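Local structure of anthranilate-CoA ligase (Stigmatella aurantiaca, 4WV3) at residues Ser76-Val81 and Asn227-Trp232; His133-Gly138 and Leu146-Trp151; Leu287-Ser292 and Asp312-Ile317; Tyr346-Val351 and Val366-Glu371. The protein belongs to the ANL superfamily of AMP-binding enzymes, built from a large N-terminal part and a smaller C-terminal domain. One frame throughout, in Å; residues are numbered along the deposited sequence.

Contact 1. Residues Ser76-Val81 and Asn227-Trp232; sequences SFFGIV and NLIFPW
The ring of Phe78 meets Leu228 at its edge and has Phe77 CD2 above one face, toward the rim. The edge contact is Phe78 CE2 to Leu228 CD2, 3.8 Å, with the methyl lying in the ring plane. The same Leu228 CD2 also sits over one face of the Trp232 indole, off toward its rim, and is thus flanked by both aromatic groups. Those two run nearly parallel, planes 20° apart, but are slid so far that they hardly overlap; the centroids are 5.8 Å apart, and Phe78 CE2 touches Trp232 CZ3 at 3.8 Å. Three residues before Trp232, Ile229 bends its chain at chi2 (-58°), which carries CD1 to 3.9 Å from Phe78 CZ and 4.3 Å from Phe77 CE2.

Everything that meets here is apolar and buried. The axes of 76-81 and 227-232 stay 13.1 Å apart at 72°, so long side chains span the gap instead of interlocking backbones. Ile15 and Leu16 of helix 14-17 pack into the same cluster, and Tyr192 adjoins Phe77 and Ile229. Helix 71-83 connects strands 62-66 and 86-89 of the parallel sheet, whereas helix 221-234 connects 211-214 and 237-239 of the mixed sheet: their meeting belongs to the helical layer between two sheets in the layered alpha/beta fold of ANL N-terminal domains.

Contact 2. Residues His133-Gly138 and Leu146-Trp151; sequences HIVVIG and LSFNDW
Val135 and Val136 pair with Leu146 and Ser147 through two parallel bridges. Val136 uses both of its backbone polar groups in them. Its N-H reaches Leu146 O in an almost straight bond, 2.7 Å from N to O, and its carbonyl accepts from Phe148 N at 2.9 Å, the donor standing 35° out of the carbonyl plane. Phe148 opens the helix 148-152, so the second bond spends an N-H of the first helical turn on the neighbouring strand and ties the turn from strand into helix to the sheet. The short strand 146-147 is the last of a five-stranded parallel sheet of the N-terminal alpha/beta part; beyond 133-137 on the other side comes 110-114, bonded through Leu111 and Val113.

On the face carrying Val135 and Leu146, Val135 does most of the packing. Its chi1 of 178° turns both methyls onto the indole of Trp151, which the helix turn brings back over the strand. CG2 stands almost exactly above the six-membered ring, 3.8 Å from its centroid in a CH-pi contact, while Val135 CG1 stands over the rim of the same face, 3.5 Å from Trp151 CE3. Val135 CG2 also touches Leu146 CB, 4.1 Å away. Farther along, Ile137 and Phe148 run side by side in the same direction, Ile137 CG1 resting 4.0 Å from Phe148 CB. The Phe148 ring continues between helices 38-54 and 71-83, where Val48 and Thr75 touch it; Trp151 leans on Ala51 and Leu52.

Contact 3. Residues Leu287-Ser292 and Asp312-Ile317; sequences LRLCVS and DIIDGI. With 3UK (5'-O-[(S)-[(2-aminobenzoyl)oxy](hydroxy)phosphoryl]adenosine), chain C.
Leu289 extends CD2 across to Ile314 CG1, 4.2 Å away, the two side chains meeting at a slant where the parallel pairing begins. Cys290 is bonded at both ends of its backbone: its N-H points to Asp312 O, 3.1 Å from N to O, and its carbonyl accepts from Ile314 N. Cys290 CB also packs on Ile313 CG1 at 3.8 Å. Val291 turns to the same face as Ile314, its CG2 lying against Ile314 CB.

Ser292 pairs with Asp315, which meets the ligand. Its N-H goes to Ile314 O, and its carbonyl receives Gly316 N at 3.2 Å. The Ser292 hydroxyl donates to a water, 2.7 Å from OG; a further leg from this water to Asp315 OD1 is too short to be more than doubtful. Asp315 OD1 accepts from N20, the exocyclic amine on the adenine of 5'-O-[(S)-[(2-aminobenzoyl)oxy](hydroxy)phosphoryl]adenosine, 2.9 Å away. A second, weak bond runs from N20 to Gly316 O, and Ile317 lays CG1 3.6 Å from purine atom C14. The amine is thus read by one side chain and one main-chain carbonyl toward the C-terminal part of the strand, while Thr221, Thr320, Asp397 and Lys506 also hydrogen-bond the ligand.

Strands 289-292 and 313-318 form a beta-alpha-beta unit with helix 299-309, whose Trp302 and Trp305 cover Asp312, Cys290 and Ile313. Strand 262-265 pairs with the other edge of 289-292, Tyr270 of helix 267-274 packs on Cys290, Ser292 and Ile313, and strand 325-328 runs antiparallel beyond 313-318.

Contact 4. Residues Tyr346-Val351 and Val366-Glu371; sequences YELKLV and VLLRSE
Glu347 and Arg369 form a hydrogen-bonded pair in an antiparallel ladder, where 347-351 and 364-369 are neighbouring strands of the small curled sheet that also includes 392-401 and 407-412. The axes of 347-351 and 366-369 run at 158° (N-to-C directions). This separate sheet packs on strand 325-328 of the large mixed sheet through Tyr346, Leu348 and Leu368, consistent with the barrel-like portion of other ANL N-terminal domains.

Three backbone bonds join the strands. Glu347 N reaches Arg369 O at 3.0 Å, Arg369 N returns to Glu347 O at 2.7 Å, and farther along Leu367 N donates to Lys349 O.

Charge is gathered on the face of Glu347, Lys349, Leu367 and Arg369. Nearly equal first torsions (chi1 -170° for Glu347, -174° for Arg369) send these two extended chains alongside each other in the same direction. Glu347 OE1 stands 3.5 Å from Arg369 NH1, well out of the guanidinium plane, and the salt bridge there rests on charge alone; Arg369 NH2 has another partner in Glu391. The chain of Lys349, bent at chi3, makes a cation-pi contact with Trp392.

Apolar contacts take the other face, with Leu350 CD2 3.7 Å from Val366 CG2 and Leu348 CD1 3.8 Å from Leu368 CD1. On the charged side, Leu367 CD1 touches both Lys349 CE and Val351 CG2.

At the far end the Tyr346 ring flanks Ser370, its CE1 3.5 Å from Ser370 CB, while Tyr346 OH is hydrogen-bonded to Thr372 OG1 and Ser370 OG to Asn322 OD1 and Thr372 N.

Contacts 1 and 3 lie deep in the chain, contact 2 is buried but peripheral, and contact 4 is partly exposed. Contact 1 is wholly apolar, contacts 2 and 3 add parallel backbone pairing, and contact 4, antiparallel, alone carries a salt bridge across its strands. Contacts 1 and 2 share a neighbourhood, since helix 71-83 supplies both 76-81 and part of the cover of Phe148, and Ser76 OG touches Phe148 CE1. Contact 3 reaches the bound ligand directly. Contact 4 approaches it more remotely, through Asp397, which pairs with Val366 along the backbone and bonds the ligand. Contacts 2 and 4, with centres about 43 Å apart, lie on opposite sides of the chain's centre.

Contact 1. Residues Ser76-Val81 and Asn227-Trp232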
# COMPACT_ATOMS: atom_id res chain seq x y z
N SER A 76 -12.58 15.36 -1.23
CA SER A 76 -12.22 15.78 0.11
C SER A 76 -10.71 15.94 0.22
O SER A 76 -10.22 16.92 0.77
CB SER A 76 -12.71 14.78 1.15
OG SER A 76 -14.13 14.73 1.18
N PHE A 77 -9.98 14.96 -0.32
CA PHE A 77 -8.52 14.97 -0.28
C PHE A 77 -7.93 16.22 -0.92
O PHE A 77 -7.12 16.91 -0.31
CB PHE A 77 -7.96 13.71 -0.95
CG PHE A 77 -6.46 13.62 -0.91
CD1 PHE A 77 -5.81 13.11 0.20
CD2 PHE A 77 -5.70 14.05 -1.99
CE1 PHE A 77 -4.43 13.02 0.23
CE2 PHE A 77 -4.32 13.97 -1.96
CZ PHE A 77 -3.68 13.46 -0.85
N PHE A 78 -8.33 16.49 -2.15
CA PHE A 78 -7.80 17.65 -2.87
C PHE A 78 -8.37 18.96 -2.34
O PHE A 78 -7.77 20.02 -2.52
CB PHE A 78 -8.03 17.51 -4.38
CG PHE A 78 -7.04 16.62 -5.05
CD1 PHE A 78 -5.75 17.06 -5.32
CD2 PHE A 78 -7.38 15.32 -5.42
CE1 PHE A 78 -4.83 16.24 -5.94
CE2 PHE A 78 -6.46 14.50 -6.04
CZ PHE A 78 -5.18 14.96 -6.30
N GLY A 79 -9.52 18.89 -1.68
CA GLY A 79 -10.08 20.06 -1.03
C GLY A 79 -9.24 20.45 0.17
O GLY A 79 -9.01 21.64 0.42
N ILE A 80 -8.77 19.45 0.91
CA ILE A 80 -7.92 19.67 2.07
C ILE A 80 -6.53 20.16 1.66
O ILE A 80 -6.00 21.12 2.23
CB ILE A 80 -7.76 18.37 2.89
CG1 ILE A 80 -9.11 17.94 3.46
CG2 ILE A 80 -6.76 18.57 4.01
CD1 ILE A 80 -9.14 16.48 3.88
N VAL A 81 -5.94 19.49 0.68
CA VAL A 81 -4.59 19.80 0.22
C VAL A 81 -4.48 21.22 -0.36
O VAL A 81 -3.55 21.95 -0.05
CB VAL A 81 -4.09 18.77 -0.82
CG1 VAL A 81 -2.80 19.24 -1.47
CG2 VAL A 81 -3.91 17.41 -0.17
N ASN A 227 -3.36 4.79 -8.02
CA ASN A 227 -4.75 4.86 -8.48
C ASN A 227 -5.36 6.25 -8.37
O ASN A 227 -6.58 6.39 -8.38
CB ASN A 227 -5.61 3.84 -7.72
CG ASN A 227 -6.86 3.44 -8.49
OD1 ASN A 227 -6.93 3.59 -9.71
ND2 ASN A 227 -7.84 2.91 -7.77
N LEU A 228 -4.52 7.27 -8.28
CA LEU A 228 -5.01 8.64 -8.19
C LEU A 228 -3.95 9.67 -8.57
O LEU A 228 -4.06 10.35 -9.59
CB LEU A 228 -5.53 8.93 -6.78
CG LEU A 228 -6.79 9.79 -6.68
CD1 LEU A 228 -7.05 10.21 -5.24
CD2 LEU A 228 -6.69 11.00 -7.59
N ILE A 229 -2.93 9.79 -7.73
CA ILE A 229 -1.88 10.78 -7.93
C ILE A 229 -1.10 10.55 -9.23
O ILE A 229 -0.89 11.48 -10.01
CB ILE A 229 -0.89 10.79 -6.75
CG1 ILE A 229 -1.64 11.01 -5.43
CG2 ILE A 229 0.17 11.87 -6.95
CD1 ILE A 229 -2.46 12.28 -5.40
N PHE A 230 -0.70 9.30 -9.46
CA PHE A 230 0.09 8.97 -10.65
C PHE A 230 -0.69 9.11 -11.97
O PHE A 230 -0.19 9.73 -12.90
CB PHE A 230 0.73 7.57 -10.53
CG PHE A 230 1.65 7.41 -9.35
CD1 PHE A 230 2.00 8.49 -8.55
CD2 PHE A 230 2.18 6.17 -9.04
CE1 PHE A 230 2.85 8.33 -7.46
CE2 PHE A 230 3.03 6.00 -7.96
CZ PHE A 230 3.36 7.08 -7.17
N PRO A 231 -1.91 8.52 -12.06
CA PRO A 231 -2.61 8.65 -13.34
C PRO A 231 -3.06 10.08 -13.65
O PRO A 231 -3.01 10.49 -14.81
CB PRO A 231 -3.83 7.74 -13.17
CG PRO A 231 -4.04 7.67 -11.70
CD PRO A 231 -2.66 7.68 -11.12
N TRP A 232 -3.49 10.82 -12.63
CA TRP A 232 -3.95 12.19 -12.85
C TRP A 232 -2.79 13.13 -13.18
O TRP A 232 -3.00 14.20 -13.75
CB TRP A 232 -4.73 12.71 -11.63
CG TRP A 232 -6.12 12.16 -11.55
CD1 TRP A 232 -6.64 11.12 -12.26
CD2 TRP A 232 -7.19 12.65 -10.72
NE1 TRP A 232 -7.95 10.92 -11.92
CE2 TRP A 232 -8.32 11.84 -10.98
CE3 TRP A 232 -7.30 13.68 -9.79
CZ2 TRP A 232 -9.54 12.04 -10.33
CZ3 TRP A 232 -8.51 13.87 -9.15
CH2 TRP A 232 -9.61 13.06 -9.43

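Contact 2. Residues His133-Gly138 and Leu146-Trp151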
# COMPACT_ATOMS: atom_id res chain seq x y z
N HIS A 133 -16.25 19.43 14.39
CA HIS A 133 -17.21 19.19 13.33
C HIS A 133 -17.03 17.84 12.65
O HIS A 133 -15.94 17.49 12.20
CB HIS A 133 -17.14 20.30 12.28
CG HIS A 133 -17.30 21.68 12.85
ND1 HIS A 133 -16.26 22.57 12.95
CD2 HIS A 133 -18.39 22.31 13.36
CE1 HIS A 133 -16.69 23.70 13.49
NE2 HIS A 133 -17.98 23.56 13.75
N ILE A 134 -18.11 17.07 12.59
CA ILE A 134 -18.10 15.79 11.90
C ILE A 134 -19.00 15.84 10.67
O ILE A 134 -20.22 15.95 10.79
CB ILE A 134 -18.57 14.64 12.82
CG1 ILE A 134 -17.61 14.49 13.99
CG2 ILE A 134 -18.67 13.34 12.04
CD1 ILE A 134 -17.98 13.37 14.94
N VAL A 135 -18.40 15.77 9.49
CA VAL A 135 -19.14 15.76 8.24
C VAL A 135 -19.36 14.33 7.76
O VAL A 135 -18.40 13.56 7.63
CB VAL A 135 -18.43 16.56 7.14
CG1 VAL A 135 -19.21 16.48 5.83
CG2 VAL A 135 -18.25 18.01 7.57
N VAL A 136 -20.61 13.97 7.49
CA VAL A 136 -20.96 12.59 7.18
C VAL A 136 -21.29 12.38 5.70
O VAL A 136 -22.12 13.08 5.13
CB VAL A 136 -22.14 12.10 8.05
CG1 VAL A 136 -22.50 10.67 7.69
CG2 VAL A 136 -21.78 12.22 9.52
N ILE A 137 -20.64 11.39 5.10
CA ILE A 137 -20.92 11.00 3.73
C ILE A 137 -21.91 9.83 3.70
O ILE A 137 -21.68 8.81 4.36
CB ILE A 137 -19.64 10.56 2.99
CG1 ILE A 137 -18.59 11.67 3.04
CG2 ILE A 137 -19.96 10.18 1.56
CD1 ILE A 137 -17.23 11.24 2.55
N GLY A 138 -22.99 9.99 2.95
CA GLY A 138 -24.02 8.97 2.84
C GLY A 138 -25.42 9.53 2.94
O GLY A 138 -26.28 9.25 2.10
N LEU A 146 -23.38 17.35 9.97
CA LEU A 146 -23.35 17.95 8.65
C LEU A 146 -23.26 16.85 7.60
O LEU A 146 -22.34 16.04 7.63
CB LEU A 146 -22.16 18.90 8.50
CG LEU A 146 -22.13 20.13 9.40
CD1 LEU A 146 -20.86 20.93 9.15
CD2 LEU A 146 -23.36 20.99 9.17
N SER A 147 -24.22 16.82 6.68
CA SER A 147 -24.18 15.88 5.57
C SER A 147 -23.31 16.48 4.47
O SER A 147 -23.34 17.68 4.24
CB SER A 147 -25.58 15.59 5.06
OG SER A 147 -25.56 14.55 4.09
N PHE A 148 -22.55 15.62 3.79
CA PHE A 148 -21.57 16.06 2.80
C PHE A 148 -22.13 16.97 1.71
O PHE A 148 -21.62 18.07 1.49
CB PHE A 148 -20.87 14.85 2.17
CG PHE A 148 -19.72 15.22 1.27
CD1 PHE A 148 -18.47 15.48 1.80
CD2 PHE A 148 -19.89 15.29 -0.10
CE1 PHE A 148 -17.41 15.82 0.98
CE2 PHE A 148 -18.84 15.62 -0.93
CZ PHE A 148 -17.60 15.89 -0.39
N ASN A 149 -23.19 16.52 1.05
CA ASN A 149 -23.80 17.29 -0.04
C ASN A 149 -24.35 18.64 0.40
O ASN A 149 -24.17 19.65 -0.29
CB ASN A 149 -24.88 16.47 -0.74
CG ASN A 149 -24.31 15.40 -1.65
OD1 ASN A 149 -23.18 15.50 -2.11
ND2 ASN A 149 -25.10 14.37 -1.91
N ASP A 150 -25.03 18.67 1.54
CA ASP A 150 -25.59 19.90 2.08
C ASP A 150 -24.48 20.84 2.55
O ASP A 150 -24.65 22.06 2.60
CB ASP A 150 -26.54 19.60 3.24
CG ASP A 150 -27.67 18.68 2.84
OD1 ASP A 150 -28.10 18.74 1.67
OD2 ASP A 150 -28.13 17.90 3.70
N TRP A 151 -23.33 20.25 2.88
CA TRP A 151 -22.20 20.99 3.42
C TRP A 151 -21.44 21.75 2.33
O TRP A 151 -20.92 22.84 2.57
CB TRP A 151 -21.27 20.01 4.15
CG TRP A 151 -20.04 20.61 4.73
CD1 TRP A 151 -19.96 21.67 5.59
CD2 TRP A 151 -18.69 20.16 4.52
NE1 TRP A 151 -18.64 21.92 5.91
CE2 TRP A 151 -17.85 21.00 5.27
CE3 TRP A 151 -18.12 19.13 3.77
CZ2 TRP A 151 -16.46 20.85 5.29
CZ3 TRP A 151 -16.75 18.98 3.79
CH2 TRP A 151 -15.93 19.84 4.54

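Contact 3. Residues Leu287-Ser292 and Asp312-Ile317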
# COMPACT_ATOMS: atom_id res chain seq x y z
N LEU A 287 -6.64 -4.75 -19.74
CA LEU A 287 -5.37 -4.70 -19.02
C LEU A 287 -4.18 -4.81 -19.97
O LEU A 287 -4.14 -5.70 -20.82
CB LEU A 287 -5.31 -5.83 -17.98
CG LEU A 287 -5.50 -5.47 -16.51
CD1 LEU A 287 -6.58 -4.41 -16.33
CD2 LEU A 287 -5.84 -6.71 -15.70
N ARG A 288 -3.23 -3.90 -19.82
CA ARG A 288 -1.98 -3.99 -20.58
C ARG A 288 -0.83 -4.24 -19.62
O ARG A 288 0.21 -4.78 -20.01
CB ARG A 288 -1.74 -2.72 -21.40
CG ARG A 288 -1.34 -1.49 -20.59
CD ARG A 288 -1.11 -0.29 -21.49
NE ARG A 288 -0.65 0.89 -20.76
CZ ARG A 288 0.63 1.22 -20.60
NH1 ARG A 288 1.58 0.46 -21.13
NH2 ARG A 288 0.96 2.30 -19.92
N LEU A 289 -1.02 -3.86 -18.36
CA LEU A 289 -0.02 -4.06 -17.33
C LEU A 289 -0.67 -4.25 -15.96
O LEU A 289 -1.74 -3.71 -15.69
CB LEU A 289 0.94 -2.87 -17.26
CG LEU A 289 2.12 -2.86 -18.24
CD1 LEU A 289 2.97 -1.61 -18.04
CD2 LEU A 289 2.97 -4.11 -18.07
N CYS A 290 -0.01 -5.03 -15.11
CA CYS A 290 -0.45 -5.21 -13.74
C CYS A 290 0.70 -4.88 -12.79
O CYS A 290 1.87 -5.04 -13.14
CB CYS A 290 -0.95 -6.63 -13.49
SG CYS A 290 -2.51 -7.02 -14.32
N VAL A 291 0.36 -4.41 -11.59
CA VAL A 291 1.36 -4.04 -10.60
C VAL A 291 1.11 -4.76 -9.29
O VAL A 291 -0.03 -4.87 -8.83
CB VAL A 291 1.37 -2.51 -10.36
CG1 VAL A 291 2.45 -2.13 -9.36
CG2 VAL A 291 1.56 -1.77 -11.67
N SER A 292 2.18 -5.27 -8.68
CA SER A 292 2.09 -5.94 -7.39
C SER A 292 3.05 -5.33 -6.37
O SER A 292 4.18 -4.97 -6.72
CB SER A 292 2.38 -7.44 -7.54
OG SER A 292 2.34 -8.10 -6.29
N ASP A 312 1.86 -9.14 -18.13
CA ASP A 312 2.98 -9.10 -17.19
C ASP A 312 2.58 -8.35 -15.92
O ASP A 312 1.84 -7.37 -15.97
CB ASP A 312 4.18 -8.40 -17.83
CG ASP A 312 4.75 -9.17 -19.00
OD1 ASP A 312 5.10 -8.53 -20.01
OD2 ASP A 312 4.87 -10.40 -18.90
N ILE A 313 3.08 -8.82 -14.78
CA ILE A 313 2.88 -8.11 -13.53
C ILE A 313 4.17 -7.40 -13.11
O ILE A 313 5.23 -8.02 -13.04
CB ILE A 313 2.45 -9.05 -12.39
CG1 ILE A 313 1.10 -9.69 -12.70
CG2 ILE A 313 2.37 -8.29 -11.08
CD1 ILE A 313 0.55 -10.52 -11.57
N ILE A 314 4.07 -6.11 -12.85
CA ILE A 314 5.22 -5.34 -12.40
C ILE A 314 5.31 -5.32 -10.88
O ILE A 314 4.52 -4.65 -10.21
CB ILE A 314 5.17 -3.89 -12.92
CG1 ILE A 314 5.06 -3.87 -14.45
CG2 ILE A 314 6.40 -3.11 -12.46
CD1 ILE A 314 6.20 -4.58 -15.15
N ASP A 315 6.25 -6.08 -10.34
CA ASP A 315 6.48 -6.12 -8.90
C ASP A 315 7.51 -5.08 -8.49
O ASP A 315 8.60 -5.00 -9.07
CB ASP A 315 6.93 -7.51 -8.45
CG ASP A 315 7.17 -7.59 -6.95
OD1 ASP A 315 6.47 -6.89 -6.19
OD2 ASP A 315 8.06 -8.36 -6.53
N GLY A 316 7.17 -4.27 -7.49
CA GLY A 316 8.07 -3.26 -6.98
C GLY A 316 7.84 -2.98 -5.51
O GLY A 316 6.70 -2.97 -5.05
N ILE A 317 8.92 -2.77 -4.76
CA ILE A 317 8.80 -2.50 -3.34
C ILE A 317 8.74 -1.01 -3.03
O ILE A 317 9.57 -0.22 -3.51
CB ILE A 317 9.94 -3.17 -2.51
CG1 ILE A 317 9.85 -2.75 -1.04
CG2 ILE A 317 11.30 -2.81 -3.08
CD1 ILE A 317 10.97 -3.28 -0.18
C10 3UK C . 7.09 -4.43 2.30
C15 3UK C . 7.45 -5.30 -0.01
C17 3UK C . 8.64 -7.10 -0.96
C21 3UK C . 8.47 -3.99 2.67
C26 3UK C . 3.98 0.20 -0.24
C28 3UK C . 4.27 -0.04 -2.63
O01 3UK C . 3.51 -1.50 1.40
C02 3UK C . 3.97 -0.40 1.21
O03 3UK C . 4.16 0.49 2.30
P04 3UK C . 4.03 -0.01 3.81
O05 3UK C . 4.25 1.21 4.76
O06 3UK C . 5.11 -1.13 4.17
C07 3UK C . 6.34 -1.19 3.43
C08 3UK C . 6.95 -2.55 3.64
O09 3UK C . 6.17 -3.54 2.93
N11 3UK C . 6.90 -4.40 0.89
C12 3UK C . 6.16 -3.48 0.20
N13 3UK C . 6.22 -3.78 -1.12
C14 3UK C . 7.02 -4.91 -1.28
N16 3UK C . 8.25 -6.38 0.13
N18 3UK C . 8.27 -6.78 -2.19
C19 3UK C . 7.48 -5.72 -2.41
N20 3UK C . 7.08 -5.39 -3.73
O22 3UK C . 8.95 -4.76 3.76
C23 3UK C . 8.31 -2.60 3.08
O24 3UK C . 9.28 -2.26 4.08
O25 3UK C . 2.63 -0.55 4.04
C27 3UK C . 4.26 -0.59 -1.33
C29 3UK C . 3.99 1.36 -2.82
C30 3UK C . 3.72 2.16 -1.74
C31 3UK C . 3.71 1.60 -0.43
N32 3UK C . 3.42 2.45 0.72
O HOH W 1 4.62 -7.73 -4.84

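Contact 4. Residues Tyr346-Val351 and Val366-Glu371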
# COMPACT_ATOMS: atom_id res chain seq x y z
N TYR A 346 16.44 7.28 -7.14
CA TYR A 346 16.56 6.64 -5.84
C TYR A 346 17.87 5.87 -5.76
O TYR A 346 18.21 5.10 -6.66
CB TYR A 346 15.39 5.69 -5.60
CG TYR A 346 14.05 6.38 -5.46
CD1 TYR A 346 13.93 7.56 -4.73
CD2 TYR A 346 12.91 5.86 -6.05
CE1 TYR A 346 12.71 8.19 -4.59
CE2 TYR A 346 11.68 6.49 -5.92
CZ TYR A 346 11.59 7.65 -5.19
OH TYR A 346 10.37 8.28 -5.06
N GLU A 347 18.62 6.09 -4.68
CA GLU A 347 19.91 5.45 -4.50
C GLU A 347 19.85 4.40 -3.40
O GLU A 347 19.35 4.66 -2.30
CB GLU A 347 20.98 6.50 -4.20
CG GLU A 347 22.40 5.98 -4.24
CD GLU A 347 23.42 7.10 -4.11
OE1 GLU A 347 23.07 8.26 -4.40
OE2 GLU A 347 24.57 6.81 -3.71
N LEU A 348 20.35 3.20 -3.69
CA LEU A 348 20.24 2.07 -2.77
C LEU A 348 21.58 1.71 -2.13
O LEU A 348 22.64 2.06 -2.63
CB LEU A 348 19.70 0.85 -3.51
CG LEU A 348 18.19 0.61 -3.60
CD1 LEU A 348 17.40 1.91 -3.68
CD2 LEU A 348 17.93 -0.24 -4.83
N LYS A 349 21.50 1.02 -1.02
CA LYS A 349 22.66 0.58 -0.26
C LYS A 349 22.30 -0.65 0.59
O LYS A 349 21.28 -0.67 1.16
CB LYS A 349 23.12 1.72 0.61
CG LYS A 349 24.56 1.65 1.02
CD LYS A 349 25.11 2.99 1.38
CE LYS A 349 24.58 3.45 2.69
NZ LYS A 349 25.52 4.39 3.29
N LEU A 350 23.12 -1.69 0.60
CA LEU A 350 22.91 -2.82 1.49
C LEU A 350 24.03 -2.92 2.52
O LEU A 350 25.20 -3.10 2.17
CB LEU A 350 22.81 -4.13 0.69
CG LEU A 350 21.60 -4.26 -0.24
CD1 LEU A 350 21.60 -5.61 -0.93
CD2 LEU A 350 20.31 -4.04 0.52
N VAL A 351 23.66 -2.82 3.79
CA VAL A 351 24.65 -2.80 4.87
C VAL A 351 24.39 -3.89 5.91
O VAL A 351 23.26 -4.37 6.05
CB VAL A 351 24.68 -1.43 5.58
CG1 VAL A 351 25.15 -0.35 4.62
CG2 VAL A 351 23.31 -1.10 6.14
N VAL A 366 18.46 -2.73 4.02
CA VAL A 366 18.19 -1.78 2.95
C VAL A 366 18.24 -0.33 3.42
O VAL A 366 17.49 0.07 4.32
CB VAL A 366 16.82 -2.03 2.29
CG1 VAL A 366 16.48 -0.92 1.31
CG2 VAL A 366 16.82 -3.38 1.60
N LEU A 367 19.12 0.45 2.81
CA LEU A 367 19.17 1.89 3.04
C LEU A 367 18.79 2.63 1.76
O LEU A 367 19.42 2.45 0.72
CB LEU A 367 20.55 2.32 3.53
CG LEU A 367 20.86 2.02 5.00
CD1 LEU A 367 22.27 2.45 5.36
CD2 LEU A 367 19.84 2.70 5.91
N LEU A 368 17.76 3.46 1.85
CA LEU A 368 17.24 4.17 0.69
C LEU A 368 17.58 5.65 0.72
O LEU A 368 17.40 6.32 1.74
CB LEU A 368 15.72 3.98 0.60
CG LEU A 368 14.98 4.86 -0.41
CD1 LEU A 368 15.44 4.57 -1.83
CD2 LEU A 368 13.47 4.66 -0.27
N ARG A 369 18.07 6.16 -0.40
CA ARG A 369 18.35 7.58 -0.55
C ARG A 369 17.32 8.19 -1.49
O ARG A 369 17.27 7.85 -2.67
CB ARG A 369 19.77 7.78 -1.09
CG ARG A 369 20.22 9.22 -1.16
CD ARG A 369 21.71 9.29 -1.48
NE ARG A 369 22.21 10.66 -1.48
CZ ARG A 369 23.50 10.97 -1.56
NH1 ARG A 369 24.42 10.01 -1.63
NH2 ARG A 369 23.88 12.24 -1.55
N SER A 370 16.50 9.09 -0.96
CA SER A 370 15.35 9.60 -1.70
C SER A 370 15.03 11.06 -1.38
O SER A 370 15.27 11.53 -0.26
CB SER A 370 14.13 8.74 -1.40
OG SER A 370 12.93 9.41 -1.75
N GLU A 371 14.48 11.76 -2.36
CA GLU A 371 13.98 13.12 -2.14
C GLU A 371 12.49 13.10 -1.85
O GLU A 371 11.88 14.14 -1.62
CB GLU A 371 14.28 14.01 -3.34
CG GLU A 371 15.75 14.38 -3.48
CD GLU A 371 15.98 15.40 -4.58
OE1 GLU A 371 15.22 15.40 -5.57
OE2 GLU A 371 16.93 16.20 -4.45